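Immune protein (Enterobacter cloacae, PDB 6D7Y) binds the toxic C-terminal tip of the contact-dependent growth inhibition protein CdiA and probably neutralises it as its cognate immunity protein. Local coordinates at residues G11-T14 with S15-F18; L57-N60 with G61-F65; F100-D104 with F105-G109; V111-E114 with F115-Y118. One frame throughout, in Å; residues are numbered along the deposited sequence.

Contact 1: G11-T14 with S15-F18; sequences GVNT and SRLF
Val12 begins the contact with CG1 4.4 Å from Leu17 CA, a loose approach between the valine side chain and the first residue of the helix; both side chains also rest on Val96 of strand 93-102. Asn13 does most of the work. Its CG is anti to the backbone N (chi1 179°), which turns the amide forward along the chain, and OD1 accepts from Ser15 N at 2.8 Å, with the donor in the carbonyl plane of the amide. The main-chain carbonyl of the same residue takes a second bond: Arg16 N donates to Asn13 O at 2.8 Å, closing the turn. Arg16 CG packs against Asn13 CG at 3.7 Å, after which the bent arginine chain leads off to give its NH1 to the backbone oxygen of Asp125. The amide and guanidinium planes stand 71° apart, so the two groups are not stacked. Thr14 contributes its carbonyl: water 1 donates to Thr14 O (2.9 Å) and accepts from Phe18 N (3.0 Å), joining the turn to the first turn of helix 17-25. With Thr14 and Ser15 in helix-like backbone conformations, this is a type I beta turn reinforced by an Asx turn, leading into a helix.

Contact 2: L57-N60 with G61-F65; sequences LGFN and GDLYF
In the short connection from helix 50-58 to strand 63-75, Phe59 points toward the chain that follows and meets Leu63, four residues on. Leu63 CD2 makes the closest side-chain approach, 3.5 Å from Phe59 CB, and also lies 3.8 Å from Phe59 CG, so the leucine touches the root of the aromatic side chain. The two side chains cross at about a right angle. With CG anti to the backbone N (chi1 -170°), the phenylalanine ring lies beside its own carbonyl carbon, on the side where Gly61 follows. Gly61 O lies in the ring plane at the edge, 3.6 Å from Phe59 CD2, where a carbonyl oxygen faces the weakly positive hydrogens of the rim. At phi 126° and psi 174° a side chain on Gly61 would be jammed against Asn60 O, so the setting calls for glycine. Glu38, from the loop after strand 30-36, touches both Phe59 and Leu63. Lys89 NZ donates to both Leu57 O and Phe59 O, tying the carbonyls at the helix end and just after it to strand 78-90. Leu63 then enters the sheet by backbone pairing with Lys89. The whole is a tight helix-to-strand connection turned at a glycine, with Leu63 packed against the base of the Phe59 side chain.

Contact 3: F100-D104 with F105-G109; sequences FYMND and FNSAG
Asp104 OD1 receives Ser107 N at 2.6 Å with an N-H...O angle of 169°, a short and nearly straight bond that meets the oxygen almost along its C-O axis. Ser107 OG lies 2.8 Å from the same Asp104 OD1 and 3.1 Å from Asp104 O; which of its neighbours takes its proton is not settled. Asp104 CG stands between the backbone N and the carbonyl carbon (chi1 61°), which swings the carboxylate over the start of the helix. The main chain adds Ala108 N to Asp104 O at 3.1 Å, the first turn's backbone bond. This is an N-cap: Asp104 precedes helix 105-126, and its carboxylate accepts from an amide that has no earlier helical carbonyl to pair with. The position at the positive end of the helix dipole would be expected to favour the charged carboxylate. One shell further out, selenomethionine Met102, bent at chi2 and chi3, brings CE to 3.5 Å from Ser107 OG, while its CG rests 4.0 Å from Ala108 CB. Water 2 accepts from Asn103 N and hydrogen-bonds Ser107 OG at 3.0 Å, bridging strand end and helix. Beyond these, Phe5 of strand 3-10 touches Met102 and Ala108 and meets the Phe105 ring edge-to-face, and Val111, about a turn along the helix from Ala108, packs against Met102.

Contact 4: V111-E114 with F115-Y118; sequences VMLE and FQKY
Phe115 and Val111 lie side by side on helix 105-126 and point the same way, with Val111 CG1 3.7 Å from Phe115 CE2. Val111 O also approaches the ring obliquely, 3.5 Å from Phe115 CD2. Further round, the phenyl group meets Phe72 and Val74 of strand 63-75, Leu98 of strand 93-102 and Val7 of strand 3-10, so this side of the helix lies against the antiparallel sheet. The other ring, Tyr118, makes a cation-pi contact with Lys27 and hydrogen-bonds Glu23 through its OH. Four i to i+4 backbone bonds join the two segments; the straightest runs from Tyr118 N to Glu114 O at 3.0 Å and 171°. Glu114 and Lys117 come together through the aliphatic chain, Glu114 OE2 lying 3.7 Å from Lys117 CD. The charged ends stay apart, with Lys117 NZ 5.7 Å from Glu114 OE2, and this is therefore no salt bridge. OE2 is buried here and has no polar partner in the model. Leu113 and Gln116 run alongside each other on another flank. With chi1 and chi2 both anti (-174° and -176°), the glutamine is extended and gives NE2 to Asn148 O, while water 3 donates to Gln116 OE1 at 2.8 Å and to Leu113 O at 3.0 Å.

In the fold
From the N terminus, contact 1 turns the chain from strand 3-10 into helix 17-25, and contact 2 carries it from helix 50-58 into strand 63-75. These two touch where Leu57 packs on Thr14 and Leu17, which brings the two helices together at one end. Contact 3 joins strand 93-102 to helix 105-126, on the opposite side of the chain's centre from contacts 1 and 2. Contact 4 lies farther along that helix and touches contact 3: Phe100 packs on Val111, Met112 and Phe115. The four follow in series, none nested or crossing. Contacts 1 to 3 close short loops, whereas contact 4 is internal to a helix seated on the sheet.

Contact 1: G11-T14 with S15-F18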
ATOM      1  N   GLY B  11      -6.108  -4.040   7.725  1.00 34.04           N
ATOM      2  CA  GLY B  11      -6.502  -5.358   8.249  1.00 36.40           C
ATOM      3  C   GLY B  11      -6.500  -6.433   7.181  1.00 37.45           C
ATOM      4  O   GLY B  11      -7.512  -7.063   6.913  1.00 38.10           O
ATOM      5  N   VAL B  12      -5.345  -6.645   6.579  1.00 37.21           N
ATOM      6  CA  VAL B  12      -5.201  -7.624   5.515  1.00 38.97           C
ATOM      7  C   VAL B  12      -5.247  -9.044   6.108  1.00 41.66           C
ATOM      8  O   VAL B  12      -4.862  -9.264   7.263  1.00 42.36           O
ATOM      9  CB  VAL B  12      -3.875  -7.387   4.743  1.00 38.07           C
ATOM     10  CG1 VAL B  12      -3.682  -8.398   3.622  1.00 39.84           C
ATOM     11  CG2 VAL B  12      -3.840  -5.966   4.191  1.00 36.58           C
ATOM     12  N   ASN B  13      -5.752  -9.990   5.328  1.00 43.77           N
ATOM     13  CA  ASN B  13      -5.800 -11.398   5.757  1.00 46.55           C
ATOM     14  C   ASN B  13      -4.363 -11.916   5.703  1.00 46.32           C
ATOM     15  O   ASN B  13      -3.798 -12.050   4.622  1.00 46.55           O
ATOM     16  CB  ASN B  13      -6.721 -12.195   4.841  1.00 48.32           C
ATOM     17  CG  ASN B  13      -6.793 -13.664   5.213  1.00 51.33           C
ATOM     18  OD1 ASN B  13      -5.797 -14.265   5.635  1.00 51.95           O
ATOM     19  ND2 ASN B  13      -7.968 -14.261   5.031  1.00 52.81           N
ATOM     20  N   THR B  14      -3.775 -12.208   6.865  1.00 47.47           N
ATOM     21  CA  THR B  14      -2.352 -12.616   6.914  1.00 48.70           C
ATOM     22  C   THR B  14      -1.999 -13.853   6.098  1.00 50.20           C
ATOM     23  O   THR B  14      -0.840 -14.021   5.738  1.00 49.36           O
ATOM     24  CB  THR B  14      -1.805 -12.755   8.355  1.00 50.25           C
ATOM     25  OG1 THR B  14      -2.462 -13.830   9.035  1.00 54.39           O
ATOM     26  CG2 THR B  14      -1.985 -11.432   9.131  1.00 49.20           C
ATOM     27  N   SER B  15      -2.991 -14.705   5.815  1.00 52.28           N
ATOM     28  CA  SER B  15      -2.780 -15.892   4.970  1.00 54.36           C
ATOM     29  C   SER B  15      -2.684 -15.514   3.482  1.00 53.46           C
ATOM     30  O   SER B  15      -2.183 -16.301   2.686  1.00 54.83           O
ATOM     31  CB  SER B  15      -3.910 -16.916   5.143  1.00 57.33           C
ATOM     32  OG  SER B  15      -3.934 -17.457   6.452  1.00 58.85           O
ATOM     33  N   ARG B  16      -3.181 -14.324   3.123  1.00 50.93           N
ATOM     34  CA  ARG B  16      -3.194 -13.831   1.735  1.00 49.66           C
ATOM     35  C   ARG B  16      -2.155 -12.730   1.494  1.00 46.19           C
ATOM     36  O   ARG B  16      -1.996 -12.277   0.363  1.00 44.86           O
ATOM     37  CB  ARG B  16      -4.567 -13.226   1.404  1.00 50.59           C
ATOM     38  CG  ARG B  16      -5.781 -14.098   1.716  1.00 53.76           C
ATOM     39  CD  ARG B  16      -5.992 -15.281   0.788  1.00 57.29           C
ATOM     40  NE  ARG B  16      -6.394 -14.875  -0.567  1.00 58.06           N
ATOM     41  CZ  ARG B  16      -5.629 -14.907  -1.663  1.00 58.70           C
ATOM     42  NH1 ARG B  16      -6.140 -14.501  -2.821  1.00 58.90           N
ATOM     43  NH2 ARG B  16      -4.376 -15.363  -1.636  1.00 60.17           N
ATOM     44  N   LEU B  17      -1.484 -12.288   2.559  1.00 44.55           N
ATOM     45  CA  LEU B  17      -0.478 -11.214   2.480  1.00 42.19           C
ATOM     46  C   LEU B  17       0.555 -11.364   1.356  1.00 41.94           C
ATOM     47  O   LEU B  17       0.718 -10.461   0.547  1.00 41.41           O
ATOM     48  CB  LEU B  17       0.227 -11.072   3.831  1.00 42.06           C
ATOM     49  CG  LEU B  17       1.319 -10.008   3.962  1.00 40.69           C
ATOM     50  CD1 LEU B  17       0.821  -8.643   3.511  1.00 39.06           C
ATOM     51  CD2 LEU B  17       1.809  -9.979   5.402  1.00 40.82           C
ATOM     52  N   PHE B  18       1.275 -12.477   1.322  1.00 43.70           N
ATOM     53  CA  PHE B  18       2.255 -12.702   0.248  1.00 43.81           C
ATOM     54  C   PHE B  18       1.655 -12.491  -1.147  1.00 43.26           C
ATOM     55  O   PHE B  18       2.238 -11.828  -1.989  1.00 42.04           O
ATOM     56  CB  PHE B  18       2.847 -14.115   0.319  1.00 46.81           C
ATOM     57  CG  PHE B  18       3.670 -14.482  -0.896  1.00 48.29           C
ATOM     58  CD1 PHE B  18       4.993 -14.059  -1.018  1.00 48.29           C
ATOM     59  CD2 PHE B  18       3.114 -15.224  -1.928  1.00 49.99           C
ATOM     60  CE1 PHE B  18       5.745 -14.386  -2.143  1.00 49.46           C
ATOM     61  CE2 PHE B  18       3.857 -15.548  -3.054  1.00 51.05           C
ATOM     62  CZ  PHE B  18       5.177 -15.136  -3.161  1.00 50.91           C
TER
HETATM   63  O   HOH W   1       0.752 -14.560   3.369  1.00 33.74           O

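Contact 2: L57-N60 with G61-F65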
ATOM      1  N   LEU B  57       5.539 -12.441   9.655  1.00 44.29           N
ATOM      2  CA  LEU B  57       4.357 -12.790  10.447  1.00 45.63           C
ATOM      3  C   LEU B  57       4.665 -13.529  11.740  1.00 48.71           C
ATOM      4  O   LEU B  57       3.921 -13.411  12.706  1.00 50.73           O
ATOM      5  CB  LEU B  57       3.378 -13.601   9.613  1.00 46.00           C
ATOM      6  CG  LEU B  57       2.804 -12.845   8.420  1.00 44.74           C
ATOM      7  CD1 LEU B  57       2.015 -13.791   7.537  1.00 46.44           C
ATOM      8  CD2 LEU B  57       1.962 -11.642   8.853  1.00 42.68           C
ATOM      9  N   GLY B  58       5.752 -14.290  11.758  1.00 50.99           N
ATOM     10  CA  GLY B  58       6.134 -15.040  12.953  1.00 53.66           C
ATOM     11  C   GLY B  58       6.935 -14.231  13.955  1.00 53.93           C
ATOM     12  O   GLY B  58       7.217 -14.717  15.047  1.00 55.84           O
ATOM     13  N   PHE B  59       7.293 -12.994  13.602  1.00 52.16           N
ATOM     14  CA  PHE B  59       8.100 -12.161  14.496  1.00 53.52           C
ATOM     15  C   PHE B  59       7.366 -11.819  15.790  1.00 53.75           C
ATOM     16  O   PHE B  59       6.228 -11.355  15.766  1.00 52.75           O
ATOM     17  CB  PHE B  59       8.546 -10.874  13.791  1.00 51.70           C
ATOM     18  CG  PHE B  59       9.562 -10.077  14.567  1.00 53.67           C
ATOM     19  CD1 PHE B  59      10.918 -10.420  14.517  1.00 55.76           C
ATOM     20  CD2 PHE B  59       9.181  -8.983  15.331  1.00 52.53           C
ATOM     21  CE1 PHE B  59      11.863  -9.688  15.225  1.00 56.44           C
ATOM     22  CE2 PHE B  59      10.122  -8.248  16.038  1.00 53.70           C
ATOM     23  CZ  PHE B  59      11.465  -8.601  15.987  1.00 55.66           C
ATOM     24  N   ASN B  60       8.044 -12.037  16.912  1.00 57.35           N
ATOM     25  CA  ASN B  60       7.484 -11.766  18.229  1.00 59.54           C
ATOM     26  C   ASN B  60       7.533 -10.255  18.514  1.00 57.61           C
ATOM     27  O   ASN B  60       8.548  -9.740  18.993  1.00 58.86           O
ATOM     28  CB  ASN B  60       8.271 -12.562  19.286  1.00 64.45           C
ATOM     29  CG  ASN B  60       7.682 -12.449  20.681  1.00 67.19           C
ATOM     30  OD1 ASN B  60       6.490 -12.202  20.851  1.00 69.09           O
ATOM     31  ND2 ASN B  60       8.516 -12.665  21.690  1.00 71.26           N
ATOM     32  N   GLY B  61       6.441  -9.553  18.181  1.00 53.89           N
ATOM     33  CA  GLY B  61       6.325  -8.097  18.394  1.00 51.55           C
ATOM     34  C   GLY B  61       5.953  -7.313  17.134  1.00 46.81           C
ATOM     35  O   GLY B  61       5.883  -7.875  16.051  1.00 45.53           O
ATOM     36  N   ASP B  62       5.708  -6.013  17.292  1.00 44.55           N
ATOM     37  CA  ASP B  62       5.346  -5.131  16.160  1.00 41.88           C
ATOM     38  C   ASP B  62       6.538  -5.000  15.222  1.00 41.04           C
ATOM     39  O   ASP B  62       7.682  -4.875  15.682  1.00 43.60           O
ATOM     40  CB  ASP B  62       4.932  -3.759  16.663  1.00 40.84           C
ATOM     41  CG  ASP B  62       3.748  -3.819  17.600  1.00 42.30           C
ATOM     42  OD1 ASP B  62       3.071  -4.854  17.632  1.00 42.17           O
ATOM     43  OD2 ASP B  62       3.496  -2.822  18.298  1.00 43.57           O
ATOM     44  N   LEU B  63       6.270  -5.025  13.918  1.00 37.49           N
ATOM     45  CA  LEU B  63       7.325  -4.995  12.909  1.00 36.61           C
ATOM     46  C   LEU B  63       6.878  -4.269  11.652  1.00 33.57           C
ATOM     47  O   LEU B  63       5.732  -4.341  11.259  1.00 31.34           O
ATOM     48  CB  LEU B  63       7.683  -6.448  12.546  1.00 39.00           C
ATOM     49  CG  LEU B  63       8.729  -6.801  11.487  1.00 39.35           C
ATOM     50  CD1 LEU B  63      10.098  -6.249  11.853  1.00 40.58           C
ATOM     51  CD2 LEU B  63       8.812  -8.322  11.339  1.00 41.89           C
ATOM     52  N   TYR B  64       7.822  -3.593  11.015  1.00 32.66           N
ATOM     53  CA  TYR B  64       7.587  -2.872   9.779  1.00 31.66           C
ATOM     54  C   TYR B  64       8.678  -3.151   8.795  1.00 31.18           C
ATOM     55  O   TYR B  64       9.805  -3.386   9.182  1.00 32.10           O
ATOM     56  CB  TYR B  64       7.642  -1.350  10.041  1.00 31.11           C
ATOM     57  CG  TYR B  64       7.954  -0.486   8.810  1.00 30.20           C
ATOM     58  CD1 TYR B  64       6.944  -0.083   7.947  1.00 30.05           C
ATOM     59  CD2 TYR B  64       9.257  -0.072   8.526  1.00 31.55           C
ATOM     60  CE1 TYR B  64       7.218   0.691   6.829  1.00 31.46           C
ATOM     61  CE2 TYR B  64       9.544   0.712   7.405  1.00 31.76           C
ATOM     62  CZ  TYR B  64       8.516   1.092   6.564  1.00 31.78           C
ATOM     63  OH  TYR B  64       8.742   1.870   5.456  1.00 31.97           O
ATOM     64  N   PHE B  65       8.313  -3.146   7.522  1.00 31.29           N
ATOM     65  CA  PHE B  65       9.306  -3.144   6.462  1.00 32.86           C
ATOM     66  C   PHE B  65       8.710  -2.337   5.325  1.00 30.86           C
ATOM     67  O   PHE B  65       7.489  -2.240   5.177  1.00 29.43           O
ATOM     68  CB  PHE B  65       9.819  -4.532   6.041  1.00 35.70           C
ATOM     69  CG  PHE B  65       8.842  -5.371   5.271  1.00 35.47           C
ATOM     70  CD1 PHE B  65       8.835  -5.347   3.886  1.00 36.36           C
ATOM     71  CD2 PHE B  65       7.996  -6.241   5.923  1.00 37.69           C
ATOM     72  CE1 PHE B  65       7.972  -6.148   3.166  1.00 36.65           C
ATOM     73  CE2 PHE B  65       7.112  -7.040   5.216  1.00 38.54           C
ATOM     74  CZ  PHE B  65       7.100  -6.991   3.831  1.00 37.86           C
TER

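Contact 3: F100-D104 with F105-G109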
ATOM      1  N   PHE B 100       2.855   8.172  -2.014  1.00 22.42           N
ATOM      2  CA  PHE B 100       3.391   8.821  -3.225  1.00 24.85           C
ATOM      3  C   PHE B 100       3.062  10.311  -3.269  1.00 23.09           C
ATOM      4  O   PHE B 100       2.021  10.742  -2.776  1.00 21.85           O
ATOM      5  CB  PHE B 100       2.815   8.145  -4.472  1.00 27.23           C
ATOM      6  CG  PHE B 100       1.306   8.116  -4.499  1.00 28.72           C
ATOM      7  CD1 PHE B 100       0.616   7.092  -3.885  1.00 28.73           C
ATOM      8  CD2 PHE B 100       0.587   9.116  -5.145  1.00 29.06           C
ATOM      9  CE1 PHE B 100      -0.775   7.063  -3.902  1.00 30.69           C
ATOM     10  CE2 PHE B 100      -0.788   9.099  -5.177  1.00 29.91           C
ATOM     11  CZ  PHE B 100      -1.482   8.084  -4.545  1.00 29.37           C
ATOM     12  N   TYR B 101       3.964  11.122  -3.827  1.00 23.57           N
ATOM     13  CA  TYR B 101       3.677  12.542  -3.937  1.00 23.74           C
ATOM     14  C   TYR B 101       2.887  12.837  -5.207  1.00 25.78           C
ATOM     15  O   TYR B 101       2.970  12.085  -6.191  1.00 27.59           O
ATOM     16  CB  TYR B 101       4.985  13.389  -3.958  1.00 25.20           C
ATOM     17  CG  TYR B 101       5.692  13.447  -2.632  1.00 25.19           C
ATOM     18  CD1 TYR B 101       6.620  12.479  -2.268  1.00 27.78           C
ATOM     19  CD2 TYR B 101       5.438  14.475  -1.730  1.00 25.25           C
ATOM     20  CE1 TYR B 101       7.275  12.534  -1.035  1.00 28.03           C
ATOM     21  CE2 TYR B 101       6.077  14.538  -0.507  1.00 25.75           C
ATOM     22  CZ  TYR B 101       6.985  13.564  -0.154  1.00 27.02           C
ATOM     23  OH  TYR B 101       7.631  13.633   1.063  1.00 28.79           O
HETATM   24  N   MSE B 102       2.126  13.935  -5.187  1.00 26.09           N
HETATM   25  CA  MSE B 102       1.415  14.433  -6.375  1.00 28.22           C
HETATM   26  C   MSE B 102       1.616  15.924  -6.332  1.00 27.97           C
HETATM   27  O   MSE B 102       1.689  16.509  -5.252  1.00 26.80           O
HETATM   28  CB  MSE B 102      -0.068  14.096  -6.456  1.00 29.46           C
HETATM   29  CG  MSE B 102      -0.342  12.597  -6.486  1.00 31.52           C
HETATM   30 SE   MSE B 102       0.246  11.724  -8.165  1.00 42.55          SE
HETATM   31  CE  MSE B 102      -0.834  12.753  -9.457  1.00 39.85           C
ATOM     32  N   ASN B 103       1.714  16.559  -7.497  1.00 31.67           N
ATOM     33  CA  ASN B 103       1.946  18.024  -7.572  1.00 34.11           C
ATOM     34  C   ASN B 103       0.742  18.888  -7.212  1.00 33.93           C
ATOM     35  O   ASN B 103       0.918  20.064  -6.873  1.00 34.63           O
ATOM     36  CB  ASN B 103       2.485  18.431  -8.954  1.00 38.06           C
ATOM     37  CG  ASN B 103       3.923  17.995  -9.184  1.00 40.39           C
ATOM     38  OD1 ASN B 103       4.669  17.744  -8.238  1.00 41.43           O
ATOM     39  ND2 ASN B 103       4.332  17.944 -10.448  1.00 43.33           N
ATOM     40  N   ASP B 104      -0.473  18.327  -7.269  1.00 32.33           N
ATOM     41  CA  ASP B 104      -1.665  19.101  -6.931  1.00 32.66           C
ATOM     42  C   ASP B 104      -2.811  18.178  -6.556  1.00 31.45           C
ATOM     43  O   ASP B 104      -2.748  16.978  -6.835  1.00 29.36           O
ATOM     44  CB  ASP B 104      -2.048  20.029  -8.081  1.00 36.82           C
ATOM     45  CG  ASP B 104      -2.371  19.283  -9.350  1.00 41.15           C
ATOM     46  OD1 ASP B 104      -3.352  18.521  -9.359  1.00 47.61           O
ATOM     47  OD2 ASP B 104      -1.671  19.492 -10.363  1.00 49.03           O
ATOM     48  N   PHE B 105      -3.837  18.740  -5.919  1.00 29.96           N
ATOM     49  CA  PHE B 105      -4.997  17.959  -5.467  1.00 30.00           C
ATOM     50  C   PHE B 105      -5.867  17.446  -6.607  1.00 32.10           C
ATOM     51  O   PHE B 105      -6.445  16.365  -6.499  1.00 30.73           O
ATOM     52  CB  PHE B 105      -5.850  18.742  -4.447  1.00 28.96           C
ATOM     53  CG  PHE B 105      -5.293  18.725  -3.044  1.00 28.19           C
ATOM     54  CD1 PHE B 105      -4.351  19.645  -2.641  1.00 28.31           C
ATOM     55  CD2 PHE B 105      -5.722  17.774  -2.126  1.00 26.98           C
ATOM     56  CE1 PHE B 105      -3.838  19.617  -1.355  1.00 27.40           C
ATOM     57  CE2 PHE B 105      -5.215  17.739  -0.845  1.00 26.44           C
ATOM     58  CZ  PHE B 105      -4.265  18.673  -0.459  1.00 26.85           C
ATOM     59  N   ASN B 106      -5.942  18.205  -7.693  1.00 34.63           N
ATOM     60  CA  ASN B 106      -6.751  17.807  -8.838  1.00 39.13           C
ATOM     61  C   ASN B 106      -6.213  16.529  -9.478  1.00 35.88           C
ATOM     62  O   ASN B 106      -6.981  15.598  -9.717  1.00 34.59           O
ATOM     63  CB  ASN B 106      -6.841  18.963  -9.845  1.00 45.17           C
ATOM     64  CG  ASN B 106      -7.500  20.200  -9.243  1.00 50.38           C
ATOM     65  OD1 ASN B 106      -8.325  20.099  -8.327  1.00 58.13           O
ATOM     66  ND2 ASN B 106      -7.135  21.379  -9.756  1.00 57.83           N
ATOM     67  N   SER B 107      -4.897  16.460  -9.696  1.00 34.52           N
ATOM     68  CA  SER B 107      -4.276  15.264 -10.286  1.00 33.93           C
ATOM     69  C   SER B 107      -4.336  14.103  -9.286  1.00 32.14           C
ATOM     70  O   SER B 107      -4.622  12.971  -9.675  1.00 29.26           O
ATOM     71  CB  SER B 107      -2.850  15.546 -10.783  1.00 35.88           C
ATOM     72  OG  SER B 107      -2.031  16.052  -9.745  1.00 37.59           O
ATOM     73  N   ALA B 108      -4.119  14.395  -7.994  1.00 28.24           N
ATOM     74  CA  ALA B 108      -4.228  13.372  -6.952  1.00 26.22           C
ATOM     75  C   ALA B 108      -5.617  12.740  -6.956  1.00 25.51           C
ATOM     76  O   ALA B 108      -5.751  11.522  -6.842  1.00 26.77           O
ATOM     77  CB  ALA B 108      -3.955  13.993  -5.582  1.00 26.11           C
ATOM     78  N   GLY B 109      -6.648  13.568  -7.094  1.00 25.81           N
ATOM     79  CA  GLY B 109      -8.032  13.089  -7.102  1.00 26.05           C
ATOM     80  C   GLY B 109      -8.312  12.086  -8.191  1.00 27.20           C
ATOM     81  O   GLY B 109      -9.074  11.143  -7.996  1.00 27.32           O
TER
HETATM   82  O   HOH W   2       0.911  15.733 -10.191  0.50 27.12           O

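Contact 4: V111-E114 with F115-Y118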
ATOM      1  N   VAL B 111      -6.033  10.050  -9.607  1.00 30.02           N
ATOM      2  CA  VAL B 111      -5.291   8.848  -9.195  1.00 29.74           C
ATOM      3  C   VAL B 111      -6.057   8.116  -8.093  1.00 28.59           C
ATOM      4  O   VAL B 111      -6.167   6.877  -8.094  1.00 28.90           O
ATOM      5  CB  VAL B 111      -3.875   9.232  -8.698  1.00 30.62           C
ATOM      6  CG1 VAL B 111      -3.156   8.042  -8.072  1.00 31.36           C
ATOM      7  CG2 VAL B 111      -3.064   9.804  -9.847  1.00 33.23           C
HETATM    8  N   MSE B 112      -6.622   8.881  -7.168  1.00 27.88           N
HETATM    9  CA  MSE B 112      -7.392   8.291  -6.078  1.00 28.23           C
HETATM   10  C   MSE B 112      -8.578   7.490  -6.566  1.00 28.85           C
HETATM   11  O   MSE B 112      -8.844   6.395  -6.051  1.00 29.30           O
HETATM   12  CB  MSE B 112      -7.846   9.391  -5.117  1.00 28.67           C
HETATM   13  CG  MSE B 112      -6.655   9.951  -4.359  1.00 29.45           C
HETATM   14 SE   MSE B 112      -6.162   8.649  -2.966  1.00 35.85          SE
HETATM   15  CE  MSE B 112      -4.588   9.541  -2.263  1.00 29.48           C
ATOM     16  N   LEU B 113      -9.326   8.031  -7.528  1.00 30.20           N
ATOM     17  CA  LEU B 113     -10.484   7.322  -8.073  1.00 31.89           C
ATOM     18  C   LEU B 113     -10.067   6.042  -8.787  1.00 32.16           C
ATOM     19  O   LEU B 113     -10.785   5.039  -8.734  1.00 31.46           O
ATOM     20  CB  LEU B 113     -11.363   8.215  -8.950  1.00 34.98           C
ATOM     21  CG  LEU B 113     -12.199   9.285  -8.232  1.00 37.05           C
ATOM     22  CD1 LEU B 113     -13.003  10.075  -9.248  1.00 39.29           C
ATOM     23  CD2 LEU B 113     -13.151   8.672  -7.210  1.00 37.69           C
ATOM     24  N   GLU B 114      -8.904   6.057  -9.425  1.00 32.60           N
ATOM     25  CA  GLU B 114      -8.388   4.851 -10.065  1.00 34.49           C
ATOM     26  C   GLU B 114      -7.995   3.835  -8.995  1.00 32.19           C
ATOM     27  O   GLU B 114      -8.261   2.645  -9.157  1.00 33.05           O
ATOM     28  CB  GLU B 114      -7.229   5.165 -11.016  1.00 37.46           C
ATOM     29  CG  GLU B 114      -7.637   5.967 -12.246  1.00 41.00           C
ATOM     30  CD  GLU B 114      -8.589   5.245 -13.206  1.00 46.14           C
ATOM     31  OE1 GLU B 114      -8.932   5.856 -14.243  1.00 53.18           O
ATOM     32  OE2 GLU B 114      -9.008   4.086 -12.965  1.00 48.45           O
ATOM     33  N   PHE B 115      -7.385   4.293  -7.893  1.00 29.78           N
ATOM     34  CA  PHE B 115      -7.059   3.373  -6.797  1.00 28.58           C
ATOM     35  C   PHE B 115      -8.316   2.770  -6.198  1.00 28.34           C
ATOM     36  O   PHE B 115      -8.346   1.572  -5.891  1.00 28.06           O
ATOM     37  CB  PHE B 115      -6.256   4.044  -5.678  1.00 26.81           C
ATOM     38  CG  PHE B 115      -4.771   3.932  -5.838  1.00 26.50           C
ATOM     39  CD1 PHE B 115      -4.144   2.714  -5.610  1.00 27.98           C
ATOM     40  CD2 PHE B 115      -3.999   5.034  -6.140  1.00 26.74           C
ATOM     41  CE1 PHE B 115      -2.771   2.581  -5.724  1.00 28.81           C
ATOM     42  CE2 PHE B 115      -2.621   4.915  -6.242  1.00 27.70           C
ATOM     43  CZ  PHE B 115      -2.005   3.686  -6.033  1.00 27.93           C
ATOM     44  N   GLN B 116      -9.346   3.603  -6.009  1.00 28.53           N
ATOM     45  CA  GLN B 116     -10.621   3.110  -5.447  1.00 29.99           C
ATOM     46  C   GLN B 116     -11.167   1.940  -6.281  1.00 32.49           C
ATOM     47  O   GLN B 116     -11.608   0.916  -5.738  1.00 32.19           O
ATOM     48  CB  GLN B 116     -11.683   4.230  -5.347  1.00 30.52           C
ATOM     49  CG  GLN B 116     -12.958   3.767  -4.617  1.00 33.12           C
ATOM     50  CD  GLN B 116     -14.077   4.799  -4.572  1.00 37.27           C
ATOM     51  OE1 GLN B 116     -14.263   5.571  -5.514  1.00 42.95           O
ATOM     52  NE2 GLN B 116     -14.866   4.791  -3.475  1.00 36.04           N
ATOM     53  N   LYS B 117     -11.160   2.108  -7.600  1.00 35.20           N
ATOM     54  CA  LYS B 117     -11.638   1.060  -8.511  1.00 38.44           C
ATOM     55  C   LYS B 117     -10.797  -0.211  -8.413  1.00 37.81           C
ATOM     56  O   LYS B 117     -11.336  -1.324  -8.307  1.00 38.34           O
ATOM     57  CB  LYS B 117     -11.607   1.547  -9.959  1.00 42.43           C
ATOM     58  CG  LYS B 117     -12.542   2.695 -10.280  1.00 44.42           C
ATOM     59  CD  LYS B 117     -12.309   3.155 -11.715  1.00 49.31           C
ATOM     60  CE  LYS B 117     -13.181   4.342 -12.087  1.00 51.39           C
ATOM     61  NZ  LYS B 117     -14.622   3.988 -12.002  1.00 54.37           N
ATOM     62  N   TYR B 118      -9.481  -0.032  -8.490  1.00 36.74           N
ATOM     63  CA  TYR B 118      -8.521  -1.124  -8.386  1.00 36.82           C
ATOM     64  C   TYR B 118      -8.664  -1.931  -7.098  1.00 35.15           C
ATOM     65  O   TYR B 118      -8.754  -3.163  -7.136  1.00 36.33           O
ATOM     66  CB  TYR B 118      -7.078  -0.601  -8.508  1.00 37.74           C
ATOM     67  CG  TYR B 118      -6.061  -1.664  -8.165  1.00 38.74           C
ATOM     68  CD1 TYR B 118      -5.900  -2.777  -8.982  1.00 42.05           C
ATOM     69  CD2 TYR B 118      -5.279  -1.570  -7.021  1.00 38.12           C
ATOM     70  CE1 TYR B 118      -4.994  -3.774  -8.670  1.00 43.69           C
ATOM     71  CE2 TYR B 118      -4.363  -2.559  -6.702  1.00 39.98           C
ATOM     72  CZ  TYR B 118      -4.225  -3.658  -7.532  1.00 43.05           C
ATOM     73  OH  TYR B 118      -3.329  -4.659  -7.233  1.00 47.28           O
TER
HETATM   74  O   HOH W   3     -13.706   5.232  -8.200  0.50 28.08           O